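Local coordinates for beta-lactamase (Sebaldella termitidis, PDB 6N1N), which probably hydrolyses beta-lactam antibiotics to substituted beta-amino acids, as a class D beta-lactamase of the penicillin-binding transpeptidase fold, at residues 61-66 with 166-171; 24-29 with 41-46; 131-134 with 139-142. All coordinates share one frame; numbering follows the deposited sequence. Where two conformers were deposited one is given.

Interaction 1 (61-66 with 166-171); sequences FLEEEV and EKTYKI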
ATOM      1  N   PHE A  61      12.814  -7.310  -2.533  1.00 13.46           N
ATOM      2  CA  PHE A  61      14.157  -6.810  -2.836  1.00 12.52           C
ATOM      3  C   PHE A  61      15.166  -7.214  -1.753  1.00 11.70           C
ATOM      4  O   PHE A  61      16.287  -7.638  -2.064  1.00 14.81           O
ATOM      5  CB  PHE A  61      14.144  -5.284  -2.980  1.00 11.12           C
ATOM      6  CG  PHE A  61      13.707  -4.772  -4.339  1.00 11.42           C
ATOM      7  CD1 PHE A  61      12.972  -5.550  -5.215  1.00  8.25           C
ATOM      8  CD2 PHE A  61      14.021  -3.483  -4.715  1.00 11.40           C
ATOM      9  CE1 PHE A  61      12.573  -5.058  -6.433  1.00 11.69           C
ATOM     10  CE2 PHE A  61      13.637  -2.986  -5.939  1.00 13.37           C
ATOM     11  CZ  PHE A  61      12.920  -3.776  -6.800  1.00 14.76           C
ATOM     12  N   LEU A  62      14.798  -7.084  -0.477  1.00 10.82           N
ATOM     13  CA  LEU A  62      15.725  -7.443   0.583  1.00  9.36           C
ATOM     14  C   LEU A  62      15.918  -8.946   0.670  1.00 13.29           C
ATOM     15  O   LEU A  62      17.048  -9.423   0.784  1.00 13.66           O
ATOM     16  CB  LEU A  62      15.241  -6.878   1.918  1.00 15.72           C
ATOM     17  CG  LEU A  62      15.316  -5.360   1.936  1.00 12.02           C
ATOM     18  CD1 LEU A  62      14.412  -4.822   3.009  1.00 12.03           C
ATOM     19  CD2 LEU A  62      16.757  -4.873   2.170  1.00 15.49           C
ATOM     20  N   GLU A  63      14.825  -9.712   0.634  1.00 12.52           N
ATOM     21  CA  GLU A  63      14.965 -11.162   0.781  1.00 12.81           C
ATOM     22  C   GLU A  63      15.781 -11.765  -0.359  1.00 16.34           C
ATOM     23  O   GLU A  63      16.572 -12.706  -0.144  1.00 15.47           O
ATOM     24  CB  GLU A  63      13.589 -11.819   0.871  1.00 13.09           C
ATOM     25  CG  GLU A  63      13.622 -13.280   1.375  1.00 17.82           C
ATOM     26  CD  GLU A  63      14.056 -13.410   2.822  1.00 16.88           C
ATOM     27  OE1 GLU A  63      14.045 -12.391   3.538  1.00 17.33           O
ATOM     28  OE2 GLU A  63      14.377 -14.547   3.250  1.00 18.24           O
ATOM     29  N   GLU A  64      15.604 -11.247  -1.571  1.00 10.94           N
ATOM     30  CA  GLU A  64      16.317 -11.710  -2.753  1.00 11.35           C
ATOM     31  C   GLU A  64      17.678 -11.047  -2.943  1.00 16.44           C
ATOM     32  O   GLU A  64      18.350 -11.326  -3.943  1.00 15.24           O
ATOM     33  CB  GLU A  64      15.464 -11.477  -4.008  1.00 15.28           C
ATOM     34  CG  GLU A  64      14.247 -12.374  -4.087  1.00 14.07           C
ATOM     35  CD  GLU A  64      14.642 -13.830  -4.063  1.00 16.46           C
ATOM     36  OE1 GLU A  64      15.458 -14.224  -4.910  1.00 16.81           O
ATOM     37  OE2 GLU A  64      14.172 -14.573  -3.187  1.00 15.83           O
ATOM     38  N   GLU A  65      18.084 -10.173  -2.030  1.00 13.31           N
ATOM     39  CA  GLU A  65      19.403  -9.543  -2.037  1.00 20.49           C
ATOM     40  C   GLU A  65      19.610  -8.607  -3.226  1.00 15.28           C
ATOM     41  O   GLU A  65      20.746  -8.335  -3.621  1.00 20.21           O
ATOM     42  CB  GLU A  65      20.504 -10.606  -1.981  1.00 15.82           C
ATOM     43  CG  GLU A  65      20.390 -11.423  -0.715  1.00 17.04           C
ATOM     44  CD  GLU A  65      21.385 -12.557  -0.641  1.00 34.53           C
ATOM     45  OE1 GLU A  65      22.575 -12.309  -0.890  1.00 31.62           O
ATOM     46  OE2 GLU A  65      20.964 -13.696  -0.359  1.00 33.84           O
ATOM     47  N   VAL A  66      18.519  -8.054  -3.766  1.00 14.31           N
ATOM     48  CA  VAL A  66      18.645  -7.000  -4.766  1.00 13.50           C
ATOM     49  C   VAL A  66      19.490  -5.864  -4.215  1.00 19.81           C
ATOM     50  O   VAL A  66      20.356  -5.312  -4.917  1.00 18.24           O
ATOM     51  CB  VAL A  66      17.250  -6.513  -5.199  1.00 14.63           C
ATOM     52  CG1 VAL A  66      17.339  -5.292  -6.116  1.00 14.89           C
ATOM     53  CG2 VAL A  66      16.516  -7.630  -5.899  1.00 19.10           C
ATOM     54  N   GLU A 166      14.545 -12.253   9.480  1.00 16.92           N
ATOM     55  CA  GLU A 166      14.296 -11.239  10.501  1.00 16.34           C
ATOM     56  C   GLU A 166      14.728  -9.854  10.035  1.00 19.37           C
ATOM     57  O   GLU A 166      14.053  -8.856  10.315  1.00 18.97           O
ATOM     58  CB  GLU A 166      15.022 -11.611  11.795  1.00 21.38           C
ATOM     59  CG  GLU A 166      14.481 -12.843  12.488  1.00 50.46           C
ATOM     60  CD  GLU A 166      15.343 -13.267  13.671  1.00 68.83           C
ATOM     61  OE1 GLU A 166      15.183 -14.414  14.142  1.00 74.01           O
ATOM     62  OE2 GLU A 166      16.182 -12.457  14.123  1.00 62.19           O
ATOM     63  N   LYS A 167      15.851  -9.778   9.328  1.00 15.11           N
ATOM     64  CA  LYS A 167      16.365  -8.495   8.845  1.00 18.25           C
ATOM     65  C   LYS A 167      15.434  -7.880   7.815  1.00 12.94           C
ATOM     66  O   LYS A 167      15.202  -6.672   7.820  1.00 12.59           O
ATOM     67  CB  LYS A 167      17.766  -8.708   8.267  1.00 25.41           C
ATOM     68  CG  LYS A 167      18.363  -7.543   7.460  1.00 38.37           C
ATOM     69  CD  LYS A 167      19.694  -7.961   6.800  1.00 44.77           C
ATOM     70  CE  LYS A 167      20.332  -6.856   5.952  1.00 41.97           C
ATOM     71  NZ  LYS A 167      20.940  -5.755   6.765  1.00 54.43           N
ATOM     72  N   THR A 168      14.886  -8.690   6.918  1.00 15.79           N
ATOM     73  CA  THR A 168      13.940  -8.176   5.937  1.00 12.66           C
ATOM     74  C   THR A 168      12.738  -7.533   6.602  1.00  9.92           C
ATOM     75  O   THR A 168      12.328  -6.418   6.253  1.00 13.31           O
ATOM     76  CB  THR A 168      13.497  -9.328   5.043  1.00 14.61           C
ATOM     77  OG1 THR A 168      14.640  -9.773   4.310  1.00 15.24           O
ATOM     78  CG2 THR A 168      12.418  -8.906   4.111  1.00 12.12           C
ATOM     79  N   TYR A 169      12.127  -8.253   7.543  1.00 12.08           N
ATOM     80  CA  TYR A 169      10.995  -7.685   8.264  1.00  9.62           C
ATOM     81  C   TYR A 169      11.386  -6.424   9.034  1.00 14.19           C
ATOM     82  O   TYR A 169      10.629  -5.439   9.053  1.00 13.08           O
ATOM     83  CB  TYR A 169      10.448  -8.717   9.245  1.00 11.56           C
ATOM     84  CG  TYR A 169       9.551  -9.775   8.678  1.00 10.37           C
ATOM     85  CD1 TYR A 169       8.324  -9.447   8.126  1.00 11.55           C
ATOM     86  CD2 TYR A 169       9.904 -11.128   8.770  1.00 12.22           C
ATOM     87  CE1 TYR A 169       7.485 -10.420   7.631  1.00 13.23           C
ATOM     88  CE2 TYR A 169       9.060 -12.130   8.282  1.00 13.86           C
ATOM     89  CZ  TYR A 169       7.852 -11.768   7.727  1.00 12.36           C
ATOM     90  OH  TYR A 169       7.000 -12.709   7.240  1.00 14.12           O
ATOM     91  N   LYS A 170      12.533  -6.442   9.713  1.00 14.43           N
ATOM     92  CA  LYS A 170      12.904  -5.314  10.561  1.00 10.34           C
ATOM     93  C   LYS A 170      13.103  -4.046   9.728  1.00  9.58           C
ATOM     94  O   LYS A 170      12.622  -2.963  10.095  1.00 12.86           O
ATOM     95  CB  LYS A 170      14.176  -5.640  11.359  1.00 16.43           C
ATOM     96  CG  LYS A 170      14.769  -4.468  12.179  1.00 32.21           C
ATOM     97  CD  LYS A 170      15.792  -4.989  13.203  1.00 42.99           C
ATOM     98  CE  LYS A 170      16.752  -3.919  13.716  1.00 58.11           C
ATOM     99  NZ  LYS A 170      16.154  -3.011  14.731  1.00 72.37           N
ATOM    100  N   ILE A 171      13.788  -4.173   8.597  1.00 12.21           N
ATOM    101  CA  ILE A 171      14.031  -3.026   7.731  1.00 14.81           C
ATOM    102  C   ILE A 171      12.727  -2.506   7.135  1.00  7.76           C
ATOM    103  O   ILE A 171      12.472  -1.300   7.130  1.00 10.00           O
ATOM    104  CB  ILE A 171      15.044  -3.397   6.631  1.00  9.97           C
ATOM    105  CG1 ILE A 171      16.453  -3.538   7.216  1.00 11.50           C
ATOM    106  CG2 ILE A 171      14.994  -2.367   5.535  1.00 14.51           C
ATOM    107  CD1 ILE A 171      17.426  -4.262   6.300  1.00 17.16           C
TER
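The carboxylate of Glu63 meets Thr168 at its oxygen OE1 rather than over a face: the hydroxyl approaches almost in line with the C-O bond, and Thr168 OG1 donates to Glu63 OE1 at 2.8 Å. The ring of Phe61, by contrast, leads away from the partner helix; Val66 CG1 lies 4.0 Å above one face of this ring, offset toward the rim, and Tyr104 meets the ring with its plane inclined by about 30°. Glu63 reaches Thr168 because its CG stands anti to the backbone N (chi1 -166°) and the chain then bends at chi2, bringing the side chain across that of Thr168 at about a right angle. OE1 also bonds to the backbone N of Ser165, while Thr168 OG1 bonds to Ser165 OG. The charge therefore sits at the N-terminal end of helix 166-175, where the helix dipole would probably favour it. Beside this polar pair is an apolar one, with Leu62 CD1 against Ile171 CG2 at 3.6 Å, and Leu62 CB also rests 3.8 Å from Thr168 OG1. Just beyond these residues helix 56-63 stops in a Schellman motif: Val66 N bonds to Phe61 O and Glu65 N to Leu62 O, with Glu65 at positive phi. The contact thus joins the C-terminal end of helix 56-63 to the first turns of helix 166-175, with Tyr119 of helix 113-122 packed beside Glu63 and Tyr116 of that helix against Phe61.

Interaction 2 (24-29 with 41-46); sequences SVTIYD and EDSKIR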
ATOM      1  N   SER A  24     -14.109   3.162  -1.099  1.00 11.77           N
ATOM      2  CA  SER A  24     -14.432   2.805   0.272  1.00 13.80           C
ATOM      3  C   SER A  24     -13.203   2.870   1.149  1.00 11.47           C
ATOM      4  O   SER A  24     -12.052   2.920   0.682  1.00  8.81           O
ATOM      5  CB  SER A  24     -15.031   1.406   0.334  1.00 12.94           C
ATOM      6  OG  SER A  24     -14.111   0.467  -0.169  1.00 15.49           O
ATOM      7  N   VAL A  25     -13.475   2.820   2.459  1.00 12.11           N
ATOM      8  CA  VAL A  25     -12.480   2.625   3.496  1.00 11.23           C
ATOM      9  C   VAL A  25     -12.819   1.328   4.213  1.00 11.73           C
ATOM     10  O   VAL A  25     -13.983   1.089   4.551  1.00 10.43           O
ATOM     11  CB  VAL A  25     -12.447   3.800   4.482  1.00 12.40           C
ATOM     12  CG1 VAL A  25     -13.806   4.068   5.039  1.00 14.69           C
ATOM     13  CG2 VAL A  25     -11.471   3.520   5.625  1.00 17.38           C
ATOM     14  N   THR A  26     -11.815   0.486   4.384  1.00  7.47           N
ATOM     15  CA  THR A  26     -11.909  -0.779   5.107  1.00  8.62           C
ATOM     16  C   THR A  26     -10.837  -0.766   6.186  1.00  8.58           C
ATOM     17  O   THR A  26      -9.679  -0.454   5.908  1.00  7.78           O
ATOM     18  CB  THR A  26     -11.700  -1.976   4.149  1.00  9.47           C
ATOM     19  OG1 THR A  26     -12.657  -1.898   3.090  1.00 12.70           O
ATOM     20  CG2 THR A  26     -11.844  -3.311   4.869  1.00  9.89           C
ATOM     21  N   ILE A  27     -11.218  -1.129   7.422  1.00  9.44           N
ATOM     22  CA  ILE A  27     -10.312  -1.158   8.551  1.00 11.02           C
ATOM     23  C   ILE A  27     -10.514  -2.469   9.296  1.00 12.42           C
ATOM     24  O   ILE A  27     -11.640  -2.965   9.411  1.00 12.00           O
ATOM     25  CB  ILE A  27     -10.557   0.062   9.461  1.00  9.81           C
ATOM     26  CG1 ILE A  27     -10.146   1.357   8.757  1.00 12.81           C
ATOM     27  CG2 ILE A  27      -9.794  -0.065  10.783  1.00 11.91           C
ATOM     28  CD1 ILE A  27     -10.726   2.591   9.384  1.00 12.70           C
ATOM     29  N   TYR A  28      -9.414  -3.039   9.784  1.00 10.15           N
ATOM     30  CA  TYR A  28      -9.450  -4.220  10.641  1.00 10.05           C
ATOM     31  C   TYR A  28      -8.802  -3.883  11.974  1.00  8.54           C
ATOM     32  O   TYR A  28      -7.617  -3.535  12.027  1.00  9.20           O
ATOM     33  CB  TYR A  28      -8.739  -5.395   9.992  1.00  9.38           C
ATOM     34  CG  TYR A  28      -8.770  -6.667  10.825  1.00  9.35           C
ATOM     35  CD1 TYR A  28      -9.933  -7.394  10.956  1.00 14.32           C
ATOM     36  CD2 TYR A  28      -7.636  -7.123  11.448  1.00  8.95           C
ATOM     37  CE1 TYR A  28      -9.966  -8.554  11.706  1.00 11.45           C
ATOM     38  CE2 TYR A  28      -7.644  -8.289  12.188  1.00  8.94           C
ATOM     39  CZ  TYR A  28      -8.809  -9.006  12.316  1.00  9.88           C
ATOM     40  OH  TYR A  28      -8.848 -10.172  13.059  1.00 12.34           O
ATOM     41  N   ASP A  29      -9.598  -3.980  13.030  1.00  9.74           N
ATOM     42  CA  ASP A  29      -9.179  -3.859  14.418  1.00  9.88           C
ATOM     43  C   ASP A  29      -8.588  -5.201  14.848  1.00  9.39           C
ATOM     44  O   ASP A  29      -9.300  -6.194  14.959  1.00  8.08           O
ATOM     45  CB  ASP A  29     -10.404  -3.424  15.222  1.00  9.34           C
ATOM     46  CG  ASP A  29     -10.182  -3.408  16.725  1.00  9.54           C
ATOM     47  OD1 ASP A  29      -9.271  -4.085  17.208  1.00 11.26           O
ATOM     48  OD2 ASP A  29     -10.976  -2.736  17.426  1.00 11.97           O
ATOM     49  N   GLU A  41     -19.188  -4.431  -0.087  1.00 19.62           N
ATOM     50  CA  GLU A  41     -19.043  -5.072  -1.390  1.00 23.95           C
ATOM     51  C   GLU A  41     -17.857  -4.501  -2.166  1.00 21.02           C
ATOM     52  O   GLU A  41     -17.197  -5.244  -2.900  1.00 17.80           O
ATOM     53  CB  GLU A  41     -20.342  -4.952  -2.187  1.00 36.85           C
ATOM     54  CG  GLU A  41     -21.550  -5.637  -1.506  1.00 60.40           C
ATOM     55  CD  GLU A  41     -21.233  -7.013  -0.899  1.00 77.36           C
ATOM     56  OE1 GLU A  41     -20.467  -7.791  -1.510  1.00 80.90           O
ATOM     57  OE2 GLU A  41     -21.752  -7.316   0.200  1.00 81.77           O
ATOM     58  N   ASP A  42     -17.558  -3.208  -2.010  1.00 15.46           N
ATOM     59  CA  ASP A  42     -16.404  -2.631  -2.698  1.00 16.73           C
ATOM     60  C   ASP A  42     -15.100  -3.241  -2.203  1.00 16.23           C
ATOM     61  O   ASP A  42     -14.123  -3.320  -2.954  1.00 14.22           O
ATOM     62  CB  ASP A  42     -16.368  -1.111  -2.497  1.00 17.57           C
ATOM     63  CG  ASP A  42     -15.322  -0.443  -3.339  1.00 18.63           C
ATOM     64  OD1 ASP A  42     -15.455  -0.512  -4.589  1.00 22.47           O
ATOM     65  OD2 ASP A  42     -14.354   0.140  -2.777  1.00 15.43           O
ATOM     66  N   SER A  43     -15.069  -3.674  -0.945  0.50 11.03           N
ATOM     67  CA  SER A  43     -13.862  -4.222  -0.340  0.50 11.14           C
ATOM     68  C   SER A  43     -13.423  -5.535  -0.979  0.50 10.67           C
ATOM     69  O   SER A  43     -12.283  -5.966  -0.742  0.50 11.40           O
ATOM     70  CB  SER A  43     -14.102  -4.427   1.162  0.50 14.90           C
ATOM     71  OG  SER A  43     -14.519  -3.206   1.763  0.50 14.95           O
ATOM     72  N   LYS A  44     -14.292  -6.174  -1.768  1.00 13.50           N
ATOM     73  CA  LYS A  44     -13.981  -7.435  -2.440  1.00 17.28           C
ATOM     74  C   LYS A  44     -13.513  -7.237  -3.883  1.00 13.30           C
ATOM     75  O   LYS A  44     -13.111  -8.208  -4.536  1.00 11.59           O
ATOM     76  CB  LYS A  44     -15.208  -8.368  -2.498  1.00 18.23           C
ATOM     77  CG  LYS A  44     -16.165  -8.309  -1.319  1.00 33.22           C
ATOM     78  CD  LYS A  44     -15.668  -9.016  -0.091  1.00 49.27           C
ATOM     79  CE  LYS A  44     -16.705  -8.855   1.023  1.00 60.71           C
ATOM     80  NZ  LYS A  44     -16.346  -9.528   2.293  1.00 60.64           N
ATOM     81  N   ILE A  45     -13.571  -6.029  -4.395  1.00 10.71           N
ATOM     82  CA  ILE A  45     -13.274  -5.764  -5.801  1.00  9.61           C
ATOM     83  C   ILE A  45     -11.782  -5.511  -5.998  1.00 12.16           C
ATOM     84  O   ILE A  45     -11.194  -4.626  -5.363  1.00 12.29           O
ATOM     85  CB  ILE A  45     -14.113  -4.577  -6.300  1.00 11.55           C
ATOM     86  CG1 ILE A  45     -15.615  -4.916  -6.230  1.00 13.04           C
ATOM     87  CG2 ILE A  45     -13.731  -4.208  -7.708  1.00 12.04           C
ATOM     88  CD1 ILE A  45     -16.512  -3.732  -6.493  1.00 20.63           C
ATOM     89  N   ARG A  46     -11.176  -6.269  -6.926  1.00  8.80           N
ATOM     90  CA  ARG A  46      -9.751  -6.137  -7.202  1.00  6.04           C
ATOM     91  C   ARG A  46      -9.482  -5.023  -8.202  1.00  9.15           C
ATOM     92  O   ARG A  46     -10.207  -4.872  -9.194  1.00 11.93           O
ATOM     93  CB  ARG A  46      -9.195  -7.445  -7.761  1.00  9.65           C
ATOM     94  CG  ARG A  46      -9.149  -8.575  -6.746  1.00 12.09           C
ATOM     95  CD  ARG A  46      -8.599  -9.837  -7.362  1.00 13.51           C
ATOM     96  NE  ARG A  46      -8.381 -10.907  -6.394  1.00 12.87           N
ATOM     97  CZ  ARG A  46      -8.378 -12.199  -6.688  1.00 12.90           C
ATOM     98  NH1 ARG A  46      -8.591 -12.630  -7.933  1.00 12.92           N
ATOM     99  NH2 ARG A  46      -8.155 -13.078  -5.735  1.00 15.16           N
TER
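Ser24 and Thr26, two residues apart on one face of strand 22-29, carry a buried polar contact with Asp42 and Ser43 in the loop that leads from strand 34-37 toward helix 56-63. In the first pair, Ser24 OG donates to Asp42 OD2 at 2.6 Å, and the aspartate oxygen receives it on its anti lone pair, the one turned away from the other carboxylate oxygen. A chi1 of 60° sets the serine hydroxyl between its backbone N and carbonyl carbon, and Ser24 CB follows it to within 3.4 Å of Asp42 OD2. With CG anti to the backbone N (chi1 -172°), Asp42 carries its carboxylate toward Ser24. In the second pair, Thr26 OG1 and Ser43 OG are hydrogen-bonded at 2.6 Å; Ser43 was modelled in two conformers, and the bond is described for one of them. Ser43 OG also bonds to Asn39 O, while Ile45 N closes back onto Asp42 O and holds the turn together. Thr26 packs on Trp35 and Tyr37 of strand 34-37 and on Ile151 of helix 147-159, and Ser43 touches Tyr37 as well. A carboxylate and three hydroxyls are thus paired across a largely buried interface in which no apolar side-chain contact takes part. The Ser24 bond gives the Asp42 charge a fixed donor, and Arg219, in a long and weak ion pair with OD2, would probably stabilise it slightly.

Interaction 3 (131-134 with 139-142); sequences SEKK and IDRS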
ATOM      1  N   SER A 131       2.190 -10.134 -15.879  1.00 16.08           N
ATOM      2  CA  SER A 131       2.182 -10.030 -17.336  1.00 13.04           C
ATOM      3  C   SER A 131       3.582 -10.299 -17.894  1.00 12.08           C
ATOM      4  O   SER A 131       4.514 -10.668 -17.180  1.00 18.67           O
ATOM      5  CB  SER A 131       1.709  -8.650 -17.767  1.00 17.45           C
ATOM      6  OG  SER A 131       2.661  -7.696 -17.332  1.00 17.92           O
ATOM      7  N   GLU A 132       3.748 -10.072 -19.203  1.00 15.42           N
ATOM      8  CA  GLU A 132       5.075 -10.160 -19.800  1.00 17.22           C
ATOM      9  C   GLU A 132       5.928  -8.947 -19.448  1.00 14.46           C
ATOM     10  O   GLU A 132       7.138  -8.964 -19.715  1.00 17.13           O
ATOM     11  CB  GLU A 132       4.957 -10.316 -21.323  1.00 19.30           C
ATOM     12  CG  GLU A 132       4.668  -9.050 -22.115  1.00 17.78           C
ATOM     13  CD  GLU A 132       3.283  -8.470 -21.925  1.00 28.78           C
ATOM     14  OE1 GLU A 132       2.462  -9.032 -21.170  1.00 22.54           O
ATOM     15  OE2 GLU A 132       3.023  -7.425 -22.553  1.00 34.78           O
ATOM     16  N   LYS A 133       5.330  -7.919 -18.844  1.00 15.52           N
ATOM     17  CA  LYS A 133       6.031  -6.687 -18.465  1.00 18.34           C
ATOM     18  C   LYS A 133       6.548  -6.917 -17.049  1.00 19.19           C
ATOM     19  O   LYS A 133       5.975  -6.462 -16.056  1.00 17.52           O
ATOM     20  CB  LYS A 133       5.109  -5.472 -18.530  1.00 24.39           C
ATOM     21  CG  LYS A 133       4.398  -5.220 -19.868  1.00 37.62           C
ATOM     22  CD  LYS A 133       3.289  -4.168 -19.708  1.00 51.60           C
ATOM     23  CE  LYS A 133       2.075  -4.437 -20.607  1.00 57.40           C
ATOM     24  NZ  LYS A 133       0.827  -4.817 -19.847  1.00 50.04           N
ATOM     25  N   LYS A 134       7.616  -7.687 -16.947  1.00 20.12           N
ATOM     26  CA  LYS A 134       7.914  -8.261 -15.643  1.00 33.00           C
ATOM     27  C   LYS A 134       8.590  -7.263 -14.716  1.00 24.48           C
ATOM     28  O   LYS A 134       8.793  -7.583 -13.545  1.00 28.44           O
ATOM     29  CB  LYS A 134       8.744  -9.542 -15.806  1.00 52.45           C
ATOM     30  CG  LYS A 134      10.246  -9.390 -15.864  1.00 56.97           C
ATOM     31  CD  LYS A 134      10.874 -10.388 -14.899  1.00 56.00           C
ATOM     32  CE  LYS A 134      12.374 -10.430 -15.041  1.00 50.77           C
ATOM     33  NZ  LYS A 134      12.969  -9.161 -14.563  1.00 41.91           N
ATOM     34  N   ILE A 139       1.711  -1.932 -12.278  1.00 10.10           N
ATOM     35  CA  ILE A 139       1.121  -0.698 -12.789  1.00 15.18           C
ATOM     36  C   ILE A 139       0.419  -0.875 -14.133  1.00 16.36           C
ATOM     37  O   ILE A 139      -0.161   0.088 -14.635  1.00 18.27           O
ATOM     38  CB  ILE A 139       2.156   0.443 -12.888  1.00 13.12           C
ATOM     39  CG1 ILE A 139       3.366   0.029 -13.711  1.00 14.80           C
ATOM     40  CG2 ILE A 139       2.637   0.883 -11.518  1.00 27.89           C
ATOM     41  CD1 ILE A 139       4.311   1.184 -14.030  1.00 26.26           C
ATOM     42  N   ASP A 140       0.418  -2.073 -14.715  1.00 11.70           N
ATOM     43  CA  ASP A 140      -0.121  -2.271 -16.062  1.00 12.08           C
ATOM     44  C   ASP A 140      -1.503  -2.931 -16.106  1.00 14.93           C
ATOM     45  O   ASP A 140      -1.990  -3.269 -17.201  1.00 15.36           O
ATOM     46  CB  ASP A 140       0.873  -3.067 -16.907  1.00 12.56           C
ATOM     47  CG  ASP A 140       0.950  -4.547 -16.544  1.00 16.19           C
ATOM     48  OD1 ASP A 140       0.368  -4.986 -15.529  1.00 12.16           O
ATOM     49  OD2 ASP A 140       1.599  -5.284 -17.320  1.00 16.22           O
ATOM     50  N   ARG A 141      -2.148  -3.111 -14.954  0.50 11.39           N
ATOM     51  CA  ARG A 141      -3.497  -3.669 -14.796  0.50 11.08           C
ATOM     52  C   ARG A 141      -3.527  -5.198 -14.870  0.50 12.32           C
ATOM     53  O   ARG A 141      -4.623  -5.796 -14.768  0.50  8.86           O
ATOM     54  CB  ARG A 141      -4.483  -3.068 -15.817  0.50 18.02           C
ATOM     55  CG  ARG A 141      -4.363  -1.545 -15.917  0.50 20.73           C
ATOM     56  CD  ARG A 141      -5.475  -0.877 -16.715  0.50 26.05           C
ATOM     57  NE  ARG A 141      -5.565  -1.342 -18.098  0.50 31.24           N
ATOM     58  CZ  ARG A 141      -4.711  -1.017 -19.066  0.50 35.48           C
ATOM     59  NH1 ARG A 141      -3.669  -0.231 -18.816  0.50 30.01           N
ATOM     60  NH2 ARG A 141      -4.898  -1.491 -20.291  0.50 39.99           N
ATOM     61  N   SER A 142      -2.382  -5.867 -14.997  1.00 13.52           N
ATOM     62  CA  SER A 142      -2.368  -7.329 -14.959  1.00  8.88           C
ATOM     63  C   SER A 142      -2.623  -7.779 -13.534  1.00  8.26           C
ATOM     64  O   SER A 142      -3.662  -8.401 -13.233  1.00 10.77           O
ATOM     65  CB  SER A 142      -1.046  -7.879 -15.503  1.00  9.53           C
ATOM     66  OG  SER A 142       0.089  -7.458 -14.774  1.00 10.15           O
TER
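Asp140 OD2 is gripped by two donors from the 131-134 segment. Ser131 OG gives a hydrogen bond of 2.6 Å to Asp140 OD2, arriving at the syn lone pair. Lys133 NZ forms a salt bridge to the same Asp140 OD2 at 2.7 Å, but from above, 46° out of the carboxylate plane. The lysine reaches this place through bends at chi3 and chi4, which lay its aliphatic chain alongside the oxygen, with Lys133 CD only 3.1 Å from Asp140 OD2. The second oxygen is held within its own segment: Ser142 OG donates to Asp140 OD1 at 2.6 Å, again at the syn lone pair, while Ser142 N meets the same oxygen from out of the plane. Two serine hydroxyls therefore serve the two oxygens of one carboxylate, and Ser131 CB packs 3.6 Å from Ser142 OG. The four protein donors within the two segments should restrict rotation of the carboxylate, and the nearby lysine would probably favour its ionised form. Ser131 OG does double duty, since it also accepts from Lys133 N at 3.1 Å and so orders the turn that presents the lysine. Further along, Ser142 O bonds to Asn127, earlier in the same connection. The contact pairs an ST turn, made by Ser131, with an Asx turn, made by Asp140, and the two turns face each other through the carboxylate of Asp140 in the surface loop between helix 113-122 and helix 147-159.

Interaction 2 comes first along the chain and is complete before the others begin; the predicted nucleophile Ser51 and the carboxylated Lys54 then follow, ahead of helix 56-63. Interaction 1 links that helix to helix 166-175, and interaction 3 falls within the long excursion between them. The centres lie about 28 Å apart for interactions 1 and 2, and about 24 Å for interaction 3 from either; none touch. Interactions 1 and 2 lie on opposite sides of the chain's centre, the former among helices, the latter on the sheet. From the loop of interaction 3 the chain runs directly into helix 147-159, whose Ile151 packs on Thr26 of interaction 2, so this helix links the two regions.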